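Local coordinates for pheromone cOB1/lipoprotein, YaeC family (Enterococcus faecalis, PDB 4EF2) that probably binds methionine as a substrate-binding lipoprotein of the NlpA family, here holding selenomethionine, at residues 9-14 with 56-61; 52-57 with 206-211; 90-95 with 166-171; 124-129 with 145-150. One frame throughout, in Å; residues are numbered along the deposited sequence.

How the interactions relate
Following the chain from its N terminus, strand 5-10 meets strand 55-60 in interaction 1, closing a loop of 41 residues. Interaction 2 starts on the same strand, sharing Asn56 and Tyr57, and pairs its other edge with strand 203-208 after 148 residues. Both belong to the six-stranded sheet, their centres 12 Å apart. Interactions 3 and 4 fall within that long excursion, on the far side of the chain's centre from interaction 2. Interaction 3 joins the loop after strand 87-89 to the loop between helix 161-166 and strand 172-175. Between its two segments falls interaction 4, which pairs strands 127-129 and 143-146; nearest atoms of the two are about 6 Å apart.

Interaction 1: 9-14 with 56-61; sequences GASPVP and NYFQHV. With MSE (selenomethionine), chain C.
Tyr57 N donates to Gly9 O at 2.8 Å, nearly in line with the carbonyl (C=O...N 167°), although the N-H itself is bent. The return bond, Ser11 N to Tyr57 O, is weak at 3.4 Å, and Ala10 CA adds a C-H...O contact to the same oxygen. Gly9-Asn56 and Ala10-Tyr57 are thus parallel bridges joining strands 5-10 and 55-60. Beyond them the two segments diverge at the ligand site of this periplasmic-binding-protein-like fold. With OG opposite its carbonyl carbon (chi1 -63°), Ser11 brings OG to 3.4 Å from Phe58 CB and to water 1, which donates to Ser11 OG and Phe58 O while accepting from the selenomethionine N at 2.8 Å. The ligand's selenium sits over the centre of one His60 ring face, 3.4 Å from His60 NE2. Its methyl CE lies 3.6 Å from Phe58 CE2, approaching that ring obliquely, and also touches Gln59 CB, which covers one Phe58 face. Glu84, Asn176, Asn203 and Arg116 also hydrogen-bond the ligand. Asp113 accepts from His60 NE2, while His60 ND1 caps Phe63 N. His82 bonds Tyr57 OH, and Asn45 accepts from the amides of both Asn56 and Gln59, tying together the residues on either side of the corner at Phe58.

Interaction 2: 52-57 with 206-211; sequences DIDANY and AVRKED
An antiparallel strand pair, 55-57 with 206-208, forms the base of this contact; the short axes approach to 4.9 Å at 164°. Asn56 and Ala206 are its hydrogen-bonded pair: Asn56 N reaches Ala206 O at 2.9 Å, in the carbonyl plane, and Ala206 N returns to Asn56 O. Ala206 CB touches Asn56 OD1 on one face of the sheet, whereas Ala55 CB meets Val207 CG1 at 3.7 Å on the other.

At the end of strand 206-208, beside the start of 55-57, Arg208 reaches across to the other segment. Its chain is bent at chi3 (-68°), which turns the guanidinium toward the loop before strand 55-60. NH1 donates to Ile53 O at 2.7 Å, a bond lying in both the carbonyl and guanidinium planes; Leu48 O is a second acceptor for NH1. Arg208 NE donates to Glu210 OE2 at 3.2 Å in a salt bridge, in the guanidinium plane but from above the carboxylate plane, so these bonds fix the rotation of the group. The ion pair from Arg208 NH2 to Asp54 OD1 is long, 3.7 Å, with the two planes 62° apart. Asp211 OD2 completes this four-residue salt-bridge network from well out of the guanidinium plane, by charge alone, with no N-H pointing at it. Water 2 lies over the guanidinium face and links Asp54 O, Arg208 N and Asp211 OD2; water 3 bridges the two aspartates.

Within the six-stranded sheet, strand 55-60 runs between 5-10 and 203-208. Asp54 OD2 accepts from Lys7 N on the first of these, Val207 leans on Val76 of strand 75-83, and helix 43-49 covers Ile53 and Asn56.

Interaction 3: 90-95 with 166-171; sequences SKKYKS and DNEEGA
Lys91 and Lys92 both leave the backbone with CG opposite the carbonyl carbon (chi1 -68° and -65°), and both stay extended beyond it, carrying their ammonium groups to separate parts of loop 166-171. Lys91 NZ forms a salt bridge with Asp166 OD1 at 3.0 Å, meeting the oxygen from above the carboxylate plane. It also donates to Asp166 O at 3.2 Å, in the carbonyl plane on a lone pair. The Lys91 and Glu168 side chains cross at about a right angle, with Lys91 CD 3.9 Å from Glu168 CG. Lys92 NZ donates to Gly170 O at 2.8 Å from above the carbonyl plane, and more weakly to Glu168 O. Asp166 and Glu168 belong to a helix end: Glu168, with positive phi (62°), is the C-prime residue of a Schellman motif terminating helix 161-166. The lysines therefore place positive charge beside the C-terminal end of that helix, where they would probably be stabilised. Ser90 OG gives its proton to Ala171 O at 2.7 Å while accepting from Lys92 N and Tyr93 N, an ST turn and ST motif that hold the backbone of 90-93. Tyr93 sets its ring edge against Ala171, with Tyr93 CE2 3.7 Å from Ala171 CB; Lys92 CB lies over one face of this ring. Ala171 also bonds Thr104 of strand 104-108 through the backbone, and Ile99 and Ser103 touch its side chain.

Interaction 4: 124-129 with 145-150; sequences AGLITL and KNTKKL
Backbone bonds set the register between Ile127 and Asn146, the non-hydrogen-bonded pair of a small antiparallel sheet. On one side of this pair Thr147 N donates to Leu126 O at 2.9 Å, almost in line with the carbonyl; on the other Thr128 N donates to Lys145 O at 3.1 Å. Lys145 O also receives a C-H...O contact from Ile127 CA.

One side-chain bond extends the pairing, and two more brace the turn. Thr128 holds OG1 between its backbone N and carbonyl carbon (chi1 63°), where the oxygen accepts from Lys145 N at 3.0 Å with an N-H...O angle of 159°. Asn146 closes its own turn: OD1 accepts from Leu150 N, and Asn146 ND2 donates in its amide plane to Leu150 O at 2.8 Å, the donor lying on a carbonyl lone pair. These two bonds clasp the type I turn 146-149, whose backbone bond runs from Lys149 N to Asn146 O. Water 4 donates to Leu126 O and Asn146 OD1 and accepts from Lys148 N, joining the turn to the opposite segment.

Apolar contact comes mainly from Leu126, whose CD2 lies 3.9 Å from both CD and CE of Lys148. The lysine's methylenes run at a slant over the leucine tip, leaving NZ to bond Ile99 O and Gln97 O.

The two-stranded antiparallel sheet of 127-129 and 143-146 follows helix 114-123, which ends in a Schellman motif at Gly125. Ile127 packs on Leu118 and Leu121 of that helix, while Leu150, leading into strand 151-156, touches Ile99.

Interaction 1: 9-14 with 56-61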
loop_
_atom_site.group_PDB
_atom_site.type_symbol
_atom_site.label_atom_id
_atom_site.label_comp_id
_atom_site.label_asym_id
_atom_site.label_seq_id
_atom_site.Cartn_x
_atom_site.Cartn_y
_atom_site.Cartn_z
ATOM N N GLY A 9 -7.480 3.126 12.954
ATOM C CA GLY A 9 -6.965 4.100 11.987
ATOM C C GLY A 9 -6.842 3.420 10.622
ATOM O O GLY A 9 -6.351 2.327 10.546
ATOM N N ALA A 10 -7.295 4.079 9.561
ATOM C CA ALA A 10 -7.313 3.475 8.241
ATOM C C ALA A 10 -7.133 4.529 7.113
ATOM O O ALA A 10 -7.505 5.664 7.262
ATOM C CB ALA A 10 -8.627 2.710 8.079
ATOM N N SER A 11 -6.604 4.098 5.976
ATOM C CA SER A 11 -6.676 4.870 4.737
ATOM C C SER A 11 -8.141 4.952 4.270
ATOM O O SER A 11 -8.948 4.075 4.598
ATOM C CB SER A 11 -5.817 4.229 3.619
ATOM O OG SER A 11 -4.421 4.224 3.976
ATOM N N PRO A 12 -8.499 6.000 3.497
ATOM C CA PRO A 12 -9.891 6.127 3.036
ATOM C C PRO A 12 -10.456 4.923 2.250
ATOM O O PRO A 12 -11.592 4.464 2.514
ATOM C CB PRO A 12 -9.856 7.359 2.121
ATOM C CG PRO A 12 -8.726 8.195 2.664
ATOM C CD PRO A 12 -7.696 7.196 3.146
ATOM N N VAL A 13 -9.706 4.454 1.267
ATOM C CA VAL A 13 -10.212 3.472 0.321
ATOM C C VAL A 13 -9.116 2.621 -0.154
ATOM O O VAL A 13 -8.053 3.139 -0.439
ATOM C CB VAL A 13 -10.855 4.095 -0.945
ATOM C CG1 VAL A 13 -11.497 2.963 -1.755
ATOM C CG2 VAL A 13 -11.907 5.123 -0.521
ATOM N N PRO A 14 -9.314 1.294 -0.132
ATOM C CA PRO A 14 -10.463 0.535 0.393
ATOM C C PRO A 14 -10.568 0.387 1.935
ATOM O O PRO A 14 -11.592 -0.049 2.439
ATOM C CB PRO A 14 -10.211 -0.848 -0.234
ATOM C CG PRO A 14 -8.724 -0.991 -0.173
ATOM C CD PRO A 14 -8.208 0.396 -0.524
ATOM N N ASN A 56 -4.240 -0.121 13.486
ATOM C CA ASN A 56 -4.304 0.530 12.196
ATOM C C ASN A 56 -4.370 -0.445 11.018
ATOM O O ASN A 56 -4.056 -1.619 11.142
ATOM C CB ASN A 56 -3.280 1.700 12.044
ATOM C CG ASN A 56 -1.852 1.253 11.916
ATOM O OD1 ASN A 56 -1.561 0.226 11.278
ATOM N ND2 ASN A 56 -0.917 2.062 12.496
ATOM N N TYR A 57 -4.850 0.058 9.910
ATOM C CA TYR A 57 -5.078 -0.738 8.716
ATOM C C TYR A 57 -4.824 0.204 7.552
ATOM O O TYR A 57 -5.699 0.997 7.157
ATOM C CB TYR A 57 -6.486 -1.261 8.733
ATOM C CG TYR A 57 -6.901 -2.105 7.547
ATOM C CD1 TYR A 57 -6.018 -2.983 6.896
ATOM C CD2 TYR A 57 -8.204 -2.064 7.091
ATOM C CE1 TYR A 57 -6.445 -3.759 5.794
ATOM C CE2 TYR A 57 -8.655 -2.895 6.056
ATOM C CZ TYR A 57 -7.785 -3.702 5.377
ATOM O OH TYR A 57 -8.269 -4.472 4.309
ATOM N N PHE A 58 -3.586 0.119 7.054
ATOM C CA PHE A 58 -3.075 1.017 6.011
ATOM C C PHE A 58 -1.733 0.614 5.360
ATOM O O PHE A 58 -1.497 1.018 4.247
ATOM C CB PHE A 58 -2.961 2.468 6.543
ATOM C CG PHE A 58 -1.642 2.804 7.177
ATOM C CD1 PHE A 58 -1.350 2.426 8.450
ATOM C CD2 PHE A 58 -0.693 3.615 6.475
ATOM C CE1 PHE A 58 -0.100 2.728 9.026
ATOM C CE2 PHE A 58 0.556 3.901 7.025
ATOM C CZ PHE A 58 0.857 3.462 8.305
ATOM N N GLN A 59 -0.869 -0.143 6.049
ATOM C CA GLN A 59 0.522 -0.384 5.637
ATOM C C GLN A 59 0.860 -1.872 5.390
ATOM O O GLN A 59 0.212 -2.762 5.950
ATOM C CB GLN A 59 1.473 0.123 6.717
ATOM C CG GLN A 59 1.390 -0.648 8.042
ATOM C CD GLN A 59 2.121 -0.003 9.222
ATOM O OE1 GLN A 59 3.196 0.544 9.055
ATOM N NE2 GLN A 59 1.525 -0.075 10.433
ATOM N N HIS A 60 1.890 -2.101 4.564
ATOM C CA HIS A 60 2.398 -3.433 4.229
ATOM C C HIS A 60 3.550 -3.734 5.113
ATOM O O HIS A 60 4.048 -2.830 5.810
ATOM C CB HIS A 60 2.668 -3.687 2.720
ATOM C CG HIS A 60 3.490 -2.614 2.008
ATOM N ND1 HIS A 60 4.746 -2.264 2.401
ATOM C CD2 HIS A 60 3.215 -1.864 0.884
ATOM C CE1 HIS A 60 5.221 -1.334 1.574
ATOM N NE2 HIS A 60 4.304 -1.087 0.650
ATOM N N VAL A 61 3.942 -4.999 5.133
ATOM C CA VAL A 61 5.010 -5.461 6.042
ATOM C C VAL A 61 6.326 -4.749 5.811
ATOM O O VAL A 61 6.981 -4.309 6.782
ATOM C CB VAL A 61 5.127 -6.990 6.106
ATOM C CG1 VAL A 61 6.258 -7.431 7.061
ATOM C CG2 VAL A 61 3.844 -7.575 6.646
HETATM N N MSE C 301 -2.118 0.477 0.463
HETATM C CA MSE C 301 -0.703 0.676 0.139
HETATM C C MSE C 301 -0.160 -0.414 -0.835
HETATM O O MSE C 301 -0.431 -1.576 -0.616
HETATM O OXT MSE C 301 0.593 -0.149 -1.809
HETATM C CB MSE C 301 0.186 0.734 1.434
HETATM C CG MSE C 301 1.588 1.297 1.157
HETATM SE SE MSE C 301 2.758 1.102 2.815
HETATM C CE MSE C 301 1.994 2.533 3.986
HETATM O O HOH W 1 -2.918 2.431 2.373
#

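Interaction 2: 52-57 with 206-211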
loop_
_atom_site.group_PDB
_atom_site.type_symbol
_atom_site.label_atom_id
_atom_site.label_comp_id
_atom_site.label_asym_id
_atom_site.label_seq_id
_atom_site.Cartn_x
_atom_site.Cartn_y
_atom_site.Cartn_z
ATOM N N ASP A 52 -4.114 6.988 20.640
ATOM C CA ASP A 52 -5.308 7.599 20.046
ATOM C C ASP A 52 -6.167 6.521 19.416
ATOM O O ASP A 52 -7.373 6.646 19.394
ATOM C CB ASP A 52 -4.959 8.632 18.951
ATOM C CG ASP A 52 -4.312 9.915 19.502
ATOM O OD1 ASP A 52 -3.980 9.969 20.697
ATOM O OD2 ASP A 52 -4.158 10.879 18.703
ATOM N N ILE A 53 -5.525 5.504 18.851
ATOM C CA ILE A 53 -6.219 4.378 18.233
ATOM C C ILE A 53 -5.647 3.102 18.842
ATOM O O ILE A 53 -4.565 3.113 19.402
ATOM C CB ILE A 53 -6.160 4.404 16.662
ATOM C CG1 ILE A 53 -4.744 4.228 16.076
ATOM C CG2 ILE A 53 -6.734 5.741 16.144
ATOM C CD1 ILE A 53 -4.581 4.603 14.580
ATOM N N ASP A 54 -6.396 2.015 18.712
ATOM C CA ASP A 54 -5.975 0.695 19.170
ATOM C C ASP A 54 -5.356 -0.150 18.074
ATOM O O ASP A 54 -4.603 -1.068 18.360
ATOM C CB ASP A 54 -7.185 -0.047 19.693
ATOM C CG ASP A 54 -7.886 0.692 20.777
ATOM O OD1 ASP A 54 -7.149 1.102 21.720
ATOM O OD2 ASP A 54 -9.142 0.842 20.675
ATOM N N ALA A 55 -5.717 0.113 16.826
ATOM C CA ALA A 55 -5.096 -0.585 15.699
ATOM C C ALA A 55 -5.034 0.301 14.484
ATOM O O ALA A 55 -5.741 1.308 14.421
ATOM C CB ALA A 55 -5.848 -1.877 15.358
ATOM N N ASN A 56 -4.240 -0.121 13.486
ATOM C CA ASN A 56 -4.304 0.530 12.196
ATOM C C ASN A 56 -4.370 -0.445 11.018
ATOM O O ASN A 56 -4.056 -1.619 11.142
ATOM C CB ASN A 56 -3.280 1.700 12.044
ATOM C CG ASN A 56 -1.852 1.253 11.916
ATOM O OD1 ASN A 56 -1.561 0.226 11.278
ATOM N ND2 ASN A 56 -0.917 2.062 12.496
ATOM N N TYR A 57 -4.850 0.058 9.910
ATOM C CA TYR A 57 -5.078 -0.738 8.716
ATOM C C TYR A 57 -4.824 0.204 7.552
ATOM O O TYR A 57 -5.699 0.997 7.157
ATOM C CB TYR A 57 -6.486 -1.261 8.733
ATOM C CG TYR A 57 -6.901 -2.105 7.547
ATOM C CD1 TYR A 57 -6.018 -2.983 6.896
ATOM C CD2 TYR A 57 -8.204 -2.064 7.091
ATOM C CE1 TYR A 57 -6.445 -3.759 5.794
ATOM C CE2 TYR A 57 -8.655 -2.895 6.056
ATOM C CZ TYR A 57 -7.785 -3.702 5.377
ATOM O OH TYR A 57 -8.269 -4.472 4.309
ATOM N N ALA A 206 -2.061 -3.668 12.288
ATOM C CA ALA A 206 -0.958 -3.464 13.223
ATOM C C ALA A 206 -1.507 -2.943 14.583
ATOM O O ALA A 206 -2.489 -2.210 14.606
ATOM C CB ALA A 206 0.066 -2.496 12.604
ATOM N N VAL A 207 -0.889 -3.371 15.693
ATOM C CA VAL A 207 -1.350 -3.012 17.020
ATOM C C VAL A 207 -0.130 -2.866 17.878
ATOM O O VAL A 207 0.987 -3.254 17.453
ATOM C CB VAL A 207 -2.275 -4.091 17.717
ATOM C CG1 VAL A 207 -3.580 -4.364 16.936
ATOM C CG2 VAL A 207 -1.537 -5.373 18.113
ATOM N N ARG A 208 -0.333 -2.342 19.079
ATOM C CA ARG A 208 0.757 -2.285 20.080
ATOM C C ARG A 208 1.009 -3.684 20.646
ATOM O O ARG A 208 0.089 -4.514 20.719
ATOM C CB ARG A 208 0.440 -1.304 21.227
ATOM C CG ARG A 208 0.305 0.140 20.758
ATOM C CD ARG A 208 0.021 1.120 21.896
ATOM N NE ARG A 208 -1.308 0.941 22.498
ATOM C CZ ARG A 208 -2.458 1.437 22.046
ATOM N NH1 ARG A 208 -2.535 2.169 20.932
ATOM N NH2 ARG A 208 -3.569 1.179 22.708
ATOM N N LYS A 209 2.258 -3.928 21.050
ATOM C CA LYS A 209 2.687 -5.224 21.499
ATOM C C LYS A 209 1.821 -5.745 22.611
ATOM O O LYS A 209 1.538 -6.927 22.644
ATOM C CB LYS A 209 4.174 -5.187 21.896
ATOM C CG LYS A 209 4.766 -6.446 22.490
ATOM C CD LYS A 209 4.947 -7.637 21.568
ATOM C CE LYS A 209 5.588 -8.790 22.368
ATOM N NZ LYS A 209 5.750 -10.049 21.583
ATOM N N GLU A 210 1.385 -4.878 23.520
ATOM C CA GLU A 210 0.613 -5.355 24.666
ATOM C C GLU A 210 -0.779 -5.829 24.297
ATOM O O GLU A 210 -1.392 -6.557 25.088
ATOM C CB GLU A 210 0.579 -4.358 25.845
ATOM C CG GLU A 210 -0.295 -3.123 25.685
ATOM C CD GLU A 210 0.376 -1.953 25.000
ATOM O OE1 GLU A 210 1.555 -2.067 24.550
ATOM O OE2 GLU A 210 -0.307 -0.907 24.921
ATOM N N ASP A 211 -1.272 -5.408 23.133
ATOM C CA ASP A 211 -2.569 -5.842 22.611
ATOM C C ASP A 211 -2.448 -7.003 21.632
ATOM O O ASP A 211 -3.424 -7.372 21.003
ATOM C CB ASP A 211 -3.297 -4.662 21.934
ATOM C CG ASP A 211 -3.725 -3.594 22.926
ATOM O OD1 ASP A 211 -4.303 -3.960 23.967
ATOM O OD2 ASP A 211 -3.499 -2.381 22.655
HETATM O O HOH W 2 -2.667 -1.403 20.382
HETATM O O HOH W 3 -6.482 -1.239 23.378
#

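Interaction 3: 90-95 with 166-171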
loop_
_atom_site.group_PDB
_atom_site.type_symbol
_atom_site.label_atom_id
_atom_site.label_comp_id
_atom_site.label_asym_id
_atom_site.label_seq_id
_atom_site.Cartn_x
_atom_site.Cartn_y
_atom_site.Cartn_z
ATOM N N SER A 90 0.227 7.075 -16.489
ATOM C CA SER A 90 0.704 8.187 -17.314
ATOM C C SER A 90 -0.442 8.719 -18.169
ATOM O O SER A 90 -1.283 7.926 -18.572
ATOM C CB SER A 90 1.810 7.659 -18.232
ATOM O OG SER A 90 2.207 8.579 -19.233
ATOM N N LYS A 91 -0.506 10.031 -18.412
ATOM C CA LYS A 91 -1.481 10.543 -19.386
ATOM C C LYS A 91 -0.831 10.694 -20.732
ATOM O O LYS A 91 -1.541 10.983 -21.672
ATOM C CB LYS A 91 -2.145 11.858 -18.955
ATOM C CG LYS A 91 -3.084 11.777 -17.741
ATOM C CD LYS A 91 -3.453 13.187 -17.323
ATOM C CE LYS A 91 -4.673 13.292 -16.434
ATOM N NZ LYS A 91 -5.114 14.745 -16.312
ATOM N N LYS A 92 0.479 10.426 -20.844
ATOM C CA LYS A 92 1.236 10.668 -22.091
ATOM C C LYS A 92 1.504 9.421 -22.914
ATOM O O LYS A 92 1.381 9.450 -24.147
ATOM C CB LYS A 92 2.582 11.335 -21.802
ATOM C CG LYS A 92 2.458 12.718 -21.220
ATOM C CD LYS A 92 3.836 13.237 -20.847
ATOM C CE LYS A 92 3.743 14.223 -19.700
ATOM N NZ LYS A 92 5.115 14.566 -19.277
ATOM N N TYR A 93 1.879 8.336 -22.257
ATOM C CA TYR A 93 2.258 7.110 -22.965
ATOM C C TYR A 93 1.312 5.981 -22.631
ATOM O O TYR A 93 0.904 5.872 -21.487
ATOM C CB TYR A 93 3.697 6.735 -22.634
ATOM C CG TYR A 93 4.612 7.902 -22.887
ATOM C CD1 TYR A 93 4.966 8.277 -24.214
ATOM C CD2 TYR A 93 5.103 8.642 -21.824
ATOM C CE1 TYR A 93 5.785 9.368 -24.446
ATOM C CE2 TYR A 93 5.909 9.725 -22.037
ATOM C CZ TYR A 93 6.244 10.100 -23.345
ATOM O OH TYR A 93 7.063 11.176 -23.550
ATOM N N LYS A 94 0.943 5.186 -23.649
ATOM C CA LYS A 94 0.126 3.990 -23.464
ATOM C C LYS A 94 0.967 2.782 -22.987
ATOM O O LYS A 94 0.411 1.868 -22.443
ATOM C CB LYS A 94 -0.647 3.661 -24.728
ATOM C CG LYS A 94 -1.908 4.529 -24.897
ATOM N N SER A 95 2.299 2.833 -23.124
ATOM C CA SER A 95 3.214 1.753 -22.742
ATOM C C SER A 95 4.557 2.301 -22.277
ATOM O O SER A 95 5.062 3.295 -22.821
ATOM C CB SER A 95 3.422 0.827 -23.962
ATOM O OG SER A 95 4.557 0.015 -23.786
ATOM N N ASP A 166 -1.918 13.728 -12.451
ATOM C CA ASP A 166 -2.913 14.610 -12.964
ATOM C C ASP A 166 -2.325 15.849 -13.668
ATOM O O ASP A 166 -2.847 16.272 -14.712
ATOM C CB ASP A 166 -3.904 15.007 -11.863
ATOM C CG ASP A 166 -5.224 15.383 -12.424
ATOM O OD1 ASP A 166 -5.672 14.715 -13.382
ATOM O OD2 ASP A 166 -5.798 16.367 -11.951
ATOM N N ASN A 167 -1.194 16.348 -13.159
ATOM C CA ASN A 167 -0.505 17.497 -13.772
ATOM C C ASN A 167 0.482 17.154 -14.905
ATOM O O ASN A 167 1.213 18.056 -15.364
ATOM C CB ASN A 167 0.273 18.270 -12.710
ATOM C CG ASN A 167 -0.605 19.013 -11.751
ATOM O OD1 ASN A 167 -1.725 19.414 -12.081
ATOM N ND2 ASN A 167 -0.065 19.258 -10.564
ATOM N N GLU A 168 0.534 15.876 -15.321
ATOM C CA GLU A 168 1.360 15.413 -16.427
ATOM C C GLU A 168 2.865 15.606 -16.201
ATOM O O GLU A 168 3.616 15.817 -17.128
ATOM C CB GLU A 168 0.917 16.017 -17.750
ATOM C CG GLU A 168 -0.468 15.545 -18.130
ATOM C CD GLU A 168 -0.928 16.014 -19.493
ATOM O OE1 GLU A 168 -0.115 15.975 -20.457
ATOM O OE2 GLU A 168 -2.127 16.381 -19.586
ATOM N N GLU A 169 3.272 15.492 -14.953
ATOM C CA GLU A 169 4.682 15.542 -14.585
ATOM C C GLU A 169 5.378 14.219 -14.866
ATOM O O GLU A 169 4.984 13.177 -14.327
ATOM C CB GLU A 169 4.814 15.888 -13.087
ATOM C CG GLU A 169 4.224 17.225 -12.661
ATOM C CD GLU A 169 4.791 18.423 -13.421
ATOM O OE1 GLU A 169 5.841 18.287 -14.055
ATOM O OE2 GLU A 169 4.169 19.488 -13.404
ATOM N N GLY A 170 6.410 14.247 -15.688
ATOM C CA GLY A 170 7.187 13.047 -16.009
ATOM C C GLY A 170 6.488 12.164 -17.020
ATOM O O GLY A 170 5.381 12.470 -17.467
ATOM N N ALA A 171 7.189 11.085 -17.400
ATOM C CA ALA A 171 6.710 10.100 -18.348
ATOM C C ALA A 171 5.708 9.153 -17.667
ATOM O O ALA A 171 4.742 8.738 -18.304
ATOM C CB ALA A 171 7.874 9.322 -18.940
#

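Interaction 4: 124-129 with 145-150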
loop_
_atom_site.group_PDB
_atom_site.type_symbol
_atom_site.label_atom_id
_atom_site.label_comp_id
_atom_site.label_asym_id
_atom_site.label_seq_id
_atom_site.Cartn_x
_atom_site.Cartn_y
_atom_site.Cartn_z
ATOM N N ALA A 124 9.489 -5.376 -17.697
ATOM C CA ALA A 124 9.257 -4.697 -18.975
ATOM C C ALA A 124 10.521 -4.750 -19.853
ATOM O O ALA A 124 10.506 -4.243 -20.953
ATOM C CB ALA A 124 8.812 -3.210 -18.735
ATOM N N GLY A 125 11.636 -5.263 -19.338
ATOM C CA GLY A 125 12.862 -5.386 -20.121
ATOM C C GLY A 125 13.695 -4.100 -20.230
ATOM O O GLY A 125 14.579 -3.986 -21.104
ATOM N N LEU A 126 13.439 -3.140 -19.347
ATOM C CA LEU A 126 14.068 -1.831 -19.417
ATOM C C LEU A 126 15.235 -1.571 -18.458
ATOM O O LEU A 126 16.025 -0.647 -18.668
ATOM C CB LEU A 126 13.007 -0.799 -19.207
ATOM C CG LEU A 126 12.030 -0.838 -20.432
ATOM C CD1 LEU A 126 11.056 0.256 -20.057
ATOM C CD2 LEU A 126 12.632 -0.600 -21.827
ATOM N N ILE A 127 15.314 -2.342 -17.402
ATOM C CA ILE A 127 16.516 -2.317 -16.515
ATOM C C ILE A 127 16.928 -3.702 -16.144
ATOM O O ILE A 127 16.110 -4.627 -16.256
ATOM C CB ILE A 127 16.315 -1.534 -15.196
ATOM C CG1 ILE A 127 15.345 -2.260 -14.234
ATOM C CG2 ILE A 127 15.851 -0.111 -15.463
ATOM C CD1 ILE A 127 15.203 -1.582 -12.864
ATOM N N THR A 128 18.187 -3.832 -15.682
ATOM C CA THR A 128 18.683 -5.000 -15.005
ATOM C C THR A 128 19.329 -4.521 -13.697
ATOM O O THR A 128 19.764 -3.376 -13.577
ATOM C CB THR A 128 19.760 -5.769 -15.817
ATOM O OG1 THR A 128 20.884 -4.924 -15.983
ATOM C CG2 THR A 128 19.247 -6.230 -17.199
ATOM N N LEU A 129 19.442 -5.435 -12.739
ATOM C CA LEU A 129 20.015 -5.147 -11.428
ATOM C C LEU A 129 21.356 -5.794 -11.329
ATOM O O LEU A 129 21.573 -6.843 -11.916
ATOM C CB LEU A 129 19.077 -5.628 -10.332
ATOM C CG LEU A 129 17.701 -4.912 -10.290
ATOM C CD1 LEU A 129 16.857 -5.545 -9.202
ATOM C CD2 LEU A 129 17.769 -3.395 -10.094
ATOM N N LYS A 145 22.059 -2.216 -16.038
ATOM C CA LYS A 145 21.656 -1.635 -17.336
ATOM C C LYS A 145 20.448 -0.746 -17.167
ATOM O O LYS A 145 19.486 -1.161 -16.530
ATOM C CB LYS A 145 21.302 -2.704 -18.346
ATOM C CG LYS A 145 22.469 -3.573 -18.825
ATOM C CD LYS A 145 22.054 -4.171 -20.169
ATOM C CE LYS A 145 22.912 -5.339 -20.584
ATOM N NZ LYS A 145 24.282 -4.880 -20.944
ATOM N N ASN A 146 20.493 0.476 -17.735
ATOM C CA ASN A 146 19.345 1.386 -17.736
ATOM C C ASN A 146 19.071 1.732 -19.192
ATOM O O ASN A 146 19.621 2.690 -19.736
ATOM C CB ASN A 146 19.565 2.603 -16.829
ATOM C CG ASN A 146 18.356 3.538 -16.758
ATOM O OD1 ASN A 146 17.313 3.345 -17.404
ATOM N ND2 ASN A 146 18.514 4.610 -15.992
ATOM N N THR A 147 18.250 0.894 -19.828
ATOM C CA THR A 147 18.066 0.893 -21.288
ATOM C C THR A 147 17.605 2.181 -21.905
ATOM O O THR A 147 18.183 2.619 -22.883
ATOM C CB THR A 147 17.143 -0.284 -21.689
ATOM O OG1 THR A 147 17.909 -1.457 -21.455
ATOM C CG2 THR A 147 16.714 -0.271 -23.168
ATOM N N LYS A 148 16.566 2.787 -21.335
ATOM C CA LYS A 148 16.060 4.110 -21.776
ATOM C C LYS A 148 16.704 5.262 -20.973
ATOM O O LYS A 148 16.217 6.402 -20.975
ATOM C CB LYS A 148 14.525 4.145 -21.669
ATOM C CG LYS A 148 13.811 3.397 -22.804
ATOM C CD LYS A 148 12.326 3.205 -22.543
ATOM C CE LYS A 148 11.556 2.643 -23.752
ATOM N NZ LYS A 148 11.665 3.541 -24.924
ATOM N N LYS A 149 17.788 4.971 -20.256
ATOM C CA LYS A 149 18.519 5.984 -19.494
ATOM C C LYS A 149 17.529 6.814 -18.618
ATOM O O LYS A 149 17.612 8.047 -18.519
ATOM C CB LYS A 149 19.402 6.876 -20.446
ATOM C CG LYS A 149 20.485 6.153 -21.293
ATOM C CD LYS A 149 19.923 5.551 -22.609
ATOM C CE LYS A 149 20.801 4.611 -23.498
ATOM N NZ LYS A 149 20.028 3.867 -24.626
ATOM N N LEU A 150 16.591 6.136 -17.974
ATOM C CA LEU A 150 15.546 6.864 -17.182
ATOM C C LEU A 150 16.121 7.487 -15.912
ATOM O O LEU A 150 17.109 6.995 -15.371
ATOM C CB LEU A 150 14.410 5.948 -16.789
ATOM C CG LEU A 150 13.732 5.261 -17.958
ATOM C CD1 LEU A 150 12.844 4.184 -17.306
ATOM C CD2 LEU A 150 13.042 6.302 -18.872
HETATM O O HOH W 4 15.306 2.124 -18.897
#